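Local coordinates for DltD domain-containing protein (Beauveria bassiana, PDB 7D78) that probably acts as a polyketide thioesterase of the alpha/beta hydrolase fold that cyclises its substrate into a medium-ring lactone, at residues K50-I55 with Q78-Y83; T129-S134 with V154-I159. All blocks are in the same frame, centred on the assembly; numbering follows the deposited sequence. Where two conformers were deposited one is given.

Interaction 1: residues K50-I55 with Q78-Y83; sequences KGPAII and QGFNTY
Ala53, Ile54 and Ile55 pair in parallel with Asn81, Thr82 and Tyr83, the short strand axes inclined by 20°, and Ile54 carries the two straighter backbone bonds. Its N donates to Asn81 O at 2.8 Å, and its O receives Tyr83 N at 3.0 Å. The Asn81 side chain adds a grip at the start of the pair. Its CG lies anti to the carbonyl carbon (chi1 -63°), which sets the amide beside its own backbone N, within reach of the Gly51 and Pro52 carbonyls. Asn81 ND2 donates to Pro52 O at 3.0 Å, from above the carbonyl plane, and makes a weak bond to Gly51 O. Pro52 O also takes a weak bond from Asn81 N. Asn81 OD1 is bound by Ser122 OG and Val47 N, so both ends of the amide are held.

The two strands and helix 68-77 form a beta-alpha-beta unit of the alpha/beta hydrolase sheet. Gly79, with positive phi, closes that helix in a Schellman motif and leads into Phe80.

The Phe80 ring meets two side chains at a slant. Pro52 CG comes to 3.4 Å from Phe80 CD1, and Ile54 CD1 to 3.7 Å from Phe80 CG. Phe75 of helix 68-77 and Ile316 of helix 305-319 also touch Phe80 and Ile54. On the face of Ala53 and Asn81, Ile55 CG2 lies at the edge of the Tyr83 ring, and helix 103-118 packs on both residues.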
ATOM      1  N   LYS A  50       0.205 -16.486  33.558  1.00 24.01           N
ATOM      2  CA  LYS A  50       0.211 -16.458  32.099  1.00 28.46           C
ATOM      3  C   LYS A  50      -1.226 -16.318  31.637  1.00 29.82           C
ATOM      4  O   LYS A  50      -2.094 -17.056  32.108  1.00 24.76           O
ATOM      5  CB  LYS A  50       0.838 -17.729  31.506  1.00 23.05           C
ATOM      6  CG  LYS A  50       1.081 -17.655  30.004  1.00 26.25           C
ATOM      7  CD  LYS A  50       1.622 -18.952  29.452  1.00 25.55           C
ATOM      8  CE  LYS A  50       2.821 -18.703  28.600  1.00 25.89           C
ATOM      9  NZ  LYS A  50       3.708 -19.897  28.413  1.00 21.87           N
ATOM     10  N   GLY A  51      -1.479 -15.377  30.726  1.00 22.83           N
ATOM     11  CA  GLY A  51      -2.828 -15.111  30.280  1.00 22.31           C
ATOM     12  C   GLY A  51      -2.888 -14.490  28.896  1.00 21.92           C
ATOM     13  O   GLY A  51      -1.859 -14.216  28.265  1.00 21.72           O
ATOM     14  N   PRO A  52      -4.106 -14.251  28.403  1.00 21.87           N
ATOM     15  CA  PRO A  52      -4.270 -13.661  27.070  1.00 21.35           C
ATOM     16  C   PRO A  52      -3.694 -12.254  27.008  1.00 21.25           C
ATOM     17  O   PRO A  52      -3.398 -11.614  28.021  1.00 21.75           O
ATOM     18  CB  PRO A  52      -5.788 -13.641  26.867  1.00 20.73           C
ATOM     19  CG  PRO A  52      -6.352 -13.621  28.277  1.00 27.79           C
ATOM     20  CD  PRO A  52      -5.394 -14.426  29.104  1.00 22.58           C
ATOM     21  N   ALA A  53      -3.523 -11.769  25.779  1.00 22.18           N
ATOM     22  CA  ALA A  53      -2.987 -10.430  25.566  1.00 20.23           C
ATOM     23  C   ALA A  53      -3.822  -9.688  24.533  1.00 19.48           C
ATOM     24  O   ALA A  53      -4.211 -10.258  23.511  1.00 22.35           O
ATOM     25  CB  ALA A  53      -1.518 -10.485  25.114  1.00 18.08           C
ATOM     26  N   ILE A  54      -4.082  -8.410  24.799  1.00 20.98           N
ATOM     27  CA  ILE A  54      -4.791  -7.528  23.879  1.00 21.04           C
ATOM     28  C   ILE A  54      -3.822  -6.433  23.464  1.00 20.33           C
ATOM     29  O   ILE A  54      -3.303  -5.710  24.320  1.00 18.19           O
ATOM     30  CB  ILE A  54      -6.049  -6.919  24.518  1.00 21.60           C
ATOM     31  CG1 ILE A  54      -7.004  -8.012  25.013  1.00 18.98           C
ATOM     32  CG2 ILE A  54      -6.721  -5.963  23.548  1.00 22.11           C
ATOM     33  CD1 ILE A  54      -8.100  -7.466  25.923  1.00 23.60           C
ATOM     34  N   ILE A  55      -3.571  -6.312  22.161  1.00 19.97           N
ATOM     35  CA  ILE A  55      -2.705  -5.266  21.617  1.00 20.07           C
ATOM     36  C   ILE A  55      -3.598  -4.170  21.055  1.00 20.63           C
ATOM     37  O   ILE A  55      -4.390  -4.424  20.140  1.00 21.00           O
ATOM     38  CB  ILE A  55      -1.762  -5.816  20.535  1.00 16.43           C
ATOM     39  CG1 ILE A  55      -0.755  -6.801  21.134  1.00 15.83           C
ATOM     40  CG2 ILE A  55      -1.021  -4.659  19.822  1.00 16.66           C
ATOM     41  CD1 ILE A  55      -0.192  -7.804  20.096  1.00 17.48           C
ATOM     42  N   GLN A  78      -9.164  -7.503  34.555  1.00 33.92           N
ATOM     43  CA  GLN A  78      -9.955  -8.667  34.193  1.00 30.07           C
ATOM     44  C   GLN A  78      -9.097  -9.806  33.651  1.00 32.00           C
ATOM     45  O   GLN A  78      -9.637 -10.779  33.111  1.00 31.20           O
ATOM     46  CB  GLN A  78     -11.038  -8.268  33.192  1.00 29.40           C
ATOM     47  CG  GLN A  78     -12.079  -7.335  33.813  1.00 35.19           C
ATOM     48  CD  GLN A  78     -13.256  -7.055  32.901  1.00 35.65           C
ATOM     49  OE1 GLN A  78     -13.600  -7.865  32.044  1.00 41.99           O
ATOM     50  NE2 GLN A  78     -13.891  -5.905  33.092  1.00 41.62           N
ATOM     51  N   GLY A  79      -7.781  -9.717  33.793  1.00 26.76           N
ATOM     52  CA  GLY A  79      -6.905 -10.821  33.459  1.00 28.87           C
ATOM     53  C   GLY A  79      -6.273 -10.781  32.083  1.00 28.82           C
ATOM     54  O   GLY A  79      -5.742 -11.809  31.639  1.00 23.99           O
ATOM     55  N   PHE A  80      -6.301  -9.639  31.396  1.00 26.15           N
ATOM     56  CA  PHE A  80      -5.732  -9.510  30.055  1.00 29.05           C
ATOM     57  C   PHE A  80      -4.459  -8.672  30.108  1.00 20.34           C
ATOM     58  O   PHE A  80      -4.518  -7.487  30.457  1.00 21.10           O
ATOM     59  CB  PHE A  80      -6.729  -8.863  29.094  1.00 26.26           C
ATOM     60  CG  PHE A  80      -7.971  -9.677  28.857  1.00 27.96           C
ATOM     61  CD1 PHE A  80      -7.995 -10.659  27.876  1.00 26.48           C
ATOM     62  CD2 PHE A  80      -9.120  -9.450  29.603  1.00 31.51           C
ATOM     63  CE1 PHE A  80      -9.143 -11.415  27.654  1.00 31.57           C
ATOM     64  CE2 PHE A  80     -10.272 -10.200  29.386  1.00 35.00           C
ATOM     65  CZ  PHE A  80     -10.282 -11.182  28.410  1.00 35.09           C
ATOM     66  N   ASN A  81      -3.315  -9.280  29.774  1.00 21.47           N
ATOM     67  CA  ASN A  81      -2.158  -8.475  29.386  1.00 21.15           C
ATOM     68  C   ASN A  81      -2.611  -7.487  28.323  1.00 22.23           C
ATOM     69  O   ASN A  81      -3.317  -7.865  27.388  1.00 24.76           O
ATOM     70  CB  ASN A  81      -1.027  -9.327  28.806  1.00 23.64           C
ATOM     71  CG  ASN A  81      -0.450 -10.331  29.781  1.00 25.95           C
ATOM     72  OD1 ASN A  81       0.327  -9.988  30.682  1.00 22.47           O
ATOM     73  ND2 ASN A  81      -0.763 -11.595  29.553  1.00 21.67           N
ATOM     74  N   THR A  82      -2.220  -6.223  28.467  1.00 22.50           N
ATOM     75  CA  THR A  82      -2.611  -5.200  27.506  1.00 20.74           C
ATOM     76  C   THR A  82      -1.394  -4.379  27.104  1.00 20.17           C
ATOM     77  O   THR A  82      -0.643  -3.912  27.963  1.00 21.02           O
ATOM     78  CB  THR A  82      -3.712  -4.288  28.072  1.00 20.46           C
ATOM     79  OG1 THR A  82      -4.819  -5.087  28.506  1.00 21.92           O
ATOM     80  CG2 THR A  82      -4.204  -3.345  26.992  1.00 21.01           C
ATOM     81  N   TYR A  83      -1.201  -4.212  25.797  1.00 19.59           N
ATOM     82  CA  TYR A  83      -0.120  -3.402  25.239  1.00 20.73           C
ATOM     83  C   TYR A  83      -0.736  -2.255  24.452  1.00 20.76           C
ATOM     84  O   TYR A  83      -1.432  -2.490  23.460  1.00 19.17           O
ATOM     85  CB  TYR A  83       0.774  -4.250  24.328  1.00 18.72           C
ATOM     86  CG  TYR A  83       2.028  -3.564  23.796  1.00 18.83           C
ATOM     87  CD1 TYR A  83       2.933  -2.974  24.660  1.00 20.54           C
ATOM     88  CD2 TYR A  83       2.325  -3.559  22.427  1.00 17.52           C
ATOM     89  CE1 TYR A  83       4.094  -2.376  24.195  1.00 18.92           C
ATOM     90  CE2 TYR A  83       3.496  -2.970  21.944  1.00 19.23           C
ATOM     91  CZ  TYR A  83       4.377  -2.371  22.840  1.00 19.90           C
ATOM     92  OH  TYR A  83       5.546  -1.769  22.400  1.00 18.80           O
TER

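Interaction 2: residues T129-S134 with V154-I159; sequences TLWGMS and VMVCPI
Trp131 lies obliquely against two valines of the next strand, Val154 and Val156. Its CG is anti to the backbone N (chi1 -174°), and the indole extends along the strand, from Val154 to Val156. The pyrrole end meets Val154, with Trp131 CD1 3.4 Å from Val154 CG1. The benzene end meets Val156, with Trp131 CZ2 3.8 Å from Val156 CG2. An alanine in place of Trp131 would probably leave both valines without their indole partner and open a gap on this face. Met133 follows on the same face, its CG 4.0 Å from Cys157 SG.

Beneath these side chains the strands run parallel. Gly132 N donates to Val154 O, and Gly132 O accepts Val156 N. The ladder ends with Ser134 N to Val156 O, a short bond of 2.7 Å.

Ser134 has a positive phi (63°) and stands just before helix 135-146. This strained turn matches the nucleophile elbow of alpha/beta hydrolases, and Ser134 is probably the nucleophile of a Ser-His-Asp triad with His296 and Asp267. Ser134 OG is hydrogen-bonded to His296 NE2 and to a glycerol that probably came from the crystallisation liquor, while Ile159 CD1 rests 3.4 Å from Ser134 OG.

Phe75 of helix 68-77 meets the Trp131 ring edge-to-face. Met312 of helix 305-319 touches Trp131 and Val156, and on their outer flanks the two strands adjoin strands 51-57 and 259-264.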
ATOM      1  N   THR A 129      -5.266 -11.050  20.896  1.00 17.62           N
ATOM      2  CA  THR A 129      -6.359 -10.267  20.322  1.00 18.32           C
ATOM      3  C   THR A 129      -5.820  -8.920  19.860  1.00 20.44           C
ATOM      4  O   THR A 129      -4.972  -8.322  20.536  1.00 18.97           O
ATOM      5  CB  THR A 129      -7.501 -10.054  21.349  1.00 21.59           C
ATOM      6  OG1 THR A 129      -8.200 -11.291  21.550  1.00 24.90           O
ATOM      7  CG2 THR A 129      -8.518  -8.968  20.884  1.00 18.80           C
ATOM      8  N   LEU A 130      -6.280  -8.459  18.691  1.00 20.38           N
ATOM      9  CA  LEU A 130      -5.978  -7.115  18.210  1.00 18.96           C
ATOM     10  C   LEU A 130      -7.187  -6.211  18.410  1.00 22.61           C
ATOM     11  O   LEU A 130      -8.318  -6.574  18.053  1.00 20.20           O
ATOM     12  CB  LEU A 130      -5.564  -7.105  16.735  1.00 20.15           C
ATOM     13  CG  LEU A 130      -4.219  -7.751  16.370  1.00 19.61           C
ATOM     14  CD1 LEU A 130      -3.823  -7.398  14.948  1.00 20.97           C
ATOM     15  CD2 LEU A 130      -3.098  -7.401  17.371  1.00 19.21           C
ATOM     16  N   TRP A 131      -6.928  -5.032  18.972  1.00 21.81           N
ATOM     17  CA  TRP A 131      -7.931  -4.048  19.354  1.00 20.22           C
ATOM     18  C   TRP A 131      -7.500  -2.721  18.752  1.00 18.23           C
ATOM     19  O   TRP A 131      -6.322  -2.364  18.824  1.00 19.00           O
ATOM     20  CB  TRP A 131      -8.014  -3.963  20.889  1.00 20.92           C
ATOM     21  CG  TRP A 131      -9.093  -3.094  21.493  1.00 20.85           C
ATOM     22  CD1 TRP A 131     -10.227  -3.525  22.128  1.00 26.29           C
ATOM     23  CD2 TRP A 131      -9.106  -1.661  21.582  1.00 20.52           C
ATOM     24  NE1 TRP A 131     -10.952  -2.453  22.586  1.00 23.51           N
ATOM     25  CE2 TRP A 131     -10.286  -1.297  22.265  1.00 23.65           C
ATOM     26  CE3 TRP A 131      -8.240  -0.650  21.139  1.00 19.33           C
ATOM     27  CZ2 TRP A 131     -10.628   0.039  22.512  1.00 23.85           C
ATOM     28  CZ3 TRP A 131      -8.584   0.686  21.390  1.00 21.06           C
ATOM     29  CH2 TRP A 131      -9.764   1.010  22.073  1.00 24.67           C
ATOM     30  N   GLY A 132      -8.427  -2.002  18.149  1.00 17.85           N
ATOM     31  CA  GLY A 132      -8.076  -0.734  17.531  1.00 18.33           C
ATOM     32  C   GLY A 132      -9.219   0.245  17.605  1.00 21.10           C
ATOM     33  O   GLY A 132     -10.390  -0.131  17.484  1.00 21.68           O
ATOM     34  N   MET A 133      -8.878   1.519  17.785  1.00 19.68           N
ATOM     35  CA  MET A 133      -9.863   2.589  17.804  1.00 20.86           C
ATOM     36  C   MET A 133      -9.698   3.482  16.584  1.00 20.33           C
ATOM     37  O   MET A 133      -8.578   3.883  16.250  1.00 21.15           O
ATOM     38  CB  MET A 133      -9.747   3.438  19.066  1.00 24.39           C
ATOM     39  CG  MET A 133     -10.775   4.566  19.099  1.00 27.09           C
ATOM     40  SD  MET A 133     -11.120   5.020  20.791  1.00 38.52           S
ATOM     41  CE  MET A 133     -12.230   6.413  20.546  1.00 38.75           C
ATOM     42  N   SER A 134     -10.817   3.801  15.935  1.00 20.50           N
ATOM     43  CA  SER A 134     -10.848   4.775  14.840  1.00 22.04           C
ATOM     44  C   SER A 134      -9.973   4.218  13.719  1.00 22.60           C
ATOM     45  O   SER A 134     -10.120   3.030  13.383  1.00 21.85           O
ATOM     46  CB  SER A 134     -10.443   6.144  15.381  1.00 25.13           C
ATOM     47  OG  SER A 134     -10.503   7.134  14.368  1.00 23.68           O
ATOM     48  N   VAL A 154     -11.172  -6.539  17.558  1.00 18.61           N
ATOM     49  CA  VAL A 154     -12.121  -5.572  18.092  1.00 19.58           C
ATOM     50  C   VAL A 154     -11.859  -4.246  17.406  1.00 21.92           C
ATOM     51  O   VAL A 154     -10.762  -3.687  17.529  1.00 21.05           O
ATOM     52  CB  VAL A 154     -11.999  -5.430  19.615  1.00 23.19           C
ATOM     53  CG1 VAL A 154     -12.892  -4.302  20.107  1.00 23.12           C
ATOM     54  CG2 VAL A 154     -12.362  -6.748  20.286  1.00 21.74           C
ATOM     55  N   MET A 155     -12.850  -3.754  16.675  0.74 20.23           N
ATOM     56  CA  MET A 155     -12.760  -2.470  15.996  0.74 20.93           C
ATOM     57  C   MET A 155     -13.741  -1.506  16.643  0.74 23.38           C
ATOM     58  O   MET A 155     -14.952  -1.764  16.673  0.74 24.30           O
ATOM     59  CB  MET A 155     -13.065  -2.604  14.507  0.74 20.76           C
ATOM     60  CG  MET A 155     -12.021  -3.376  13.718  0.74 21.27           C
ATOM     61  SD  MET A 155     -12.401  -3.330  11.960  0.74 22.95           S
ATOM     62  CE  MET A 155     -13.804  -4.432  11.877  0.74 21.53           C
ATOM     63  N   VAL A 156     -13.224  -0.396  17.146  1.00 20.13           N
ATOM     64  CA  VAL A 156     -14.049   0.671  17.691  1.00 23.92           C
ATOM     65  C   VAL A 156     -14.048   1.816  16.690  1.00 21.86           C
ATOM     66  O   VAL A 156     -12.980   2.309  16.306  1.00 20.01           O
ATOM     67  CB  VAL A 156     -13.537   1.123  19.066  1.00 26.07           C
ATOM     68  CG1 VAL A 156     -14.391   2.270  19.609  1.00 23.35           C
ATOM     69  CG2 VAL A 156     -13.519  -0.059  20.012  1.00 26.08           C
ATOM     70  N   CYS A 157     -15.246   2.220  16.261  1.00 20.29           N
ATOM     71  CA  CYS A 157     -15.487   3.289  15.293  1.00 21.54           C
ATOM     72  C   CYS A 157     -14.463   3.295  14.147  1.00 24.17           C
ATOM     73  O   CYS A 157     -13.820   4.318  13.894  1.00 23.46           O
ATOM     74  CB  CYS A 157     -15.541   4.650  15.983  1.00 19.11           C
ATOM     75  SG  CYS A 157     -14.029   5.161  16.881  1.00 24.24           S
ATOM     76  N   PRO A 158     -14.299   2.176  13.441  1.00 22.26           N
ATOM     77  CA  PRO A 158     -13.317   2.152  12.346  1.00 19.80           C
ATOM     78  C   PRO A 158     -13.647   3.185  11.274  1.00 21.51           C
ATOM     79  O   PRO A 158     -14.811   3.416  10.947  1.00 21.47           O
ATOM     80  CB  PRO A 158     -13.432   0.725  11.797  1.00 22.41           C
ATOM     81  CG  PRO A 158     -14.805   0.278  12.182  1.00 26.64           C
ATOM     82  CD  PRO A 158     -15.061   0.917  13.521  1.00 21.13           C
ATOM     83  N   ILE A 159     -12.598   3.815  10.732  1.00 20.55           N
ATOM     84  CA  ILE A 159     -12.712   4.743   9.614  1.00 21.75           C
ATOM     85  C   ILE A 159     -12.323   4.003   8.338  1.00 20.75           C
ATOM     86  O   ILE A 159     -11.234   3.421   8.257  1.00 19.99           O
ATOM     87  CB  ILE A 159     -11.824   5.983   9.800  1.00 25.04           C
ATOM     88  CG1 ILE A 159     -12.309   6.861  10.953  1.00 35.80           C
ATOM     89  CG2 ILE A 159     -11.924   6.843   8.558  1.00 27.56           C
ATOM     90  CD1 ILE A 159     -11.379   8.070  11.212  1.00 34.83           C
TER

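In the fold
From the N terminus, interaction 1 comes first. Residues 50-55 and 78-83 close a loop that contains helix 68-77. The chain then passes through helix 103-118 before interaction 2 opens. Residues 129-134 and 154-159 close a second loop, around helix 135-146. The two loops follow in series and neither nest nor cross. Their centres lie about 16 Å apart, yet they share one sheet, because strands 51-57 and 127-133 are neighbours. Probable hydrogen bonds join Ala53 O to Thr129 N and Ile55 O to Trp131 N. Ile54 also packs on Trp131. Together the contacts tie strands 81-86, 51-57, 127-133 and 150-156 side by side.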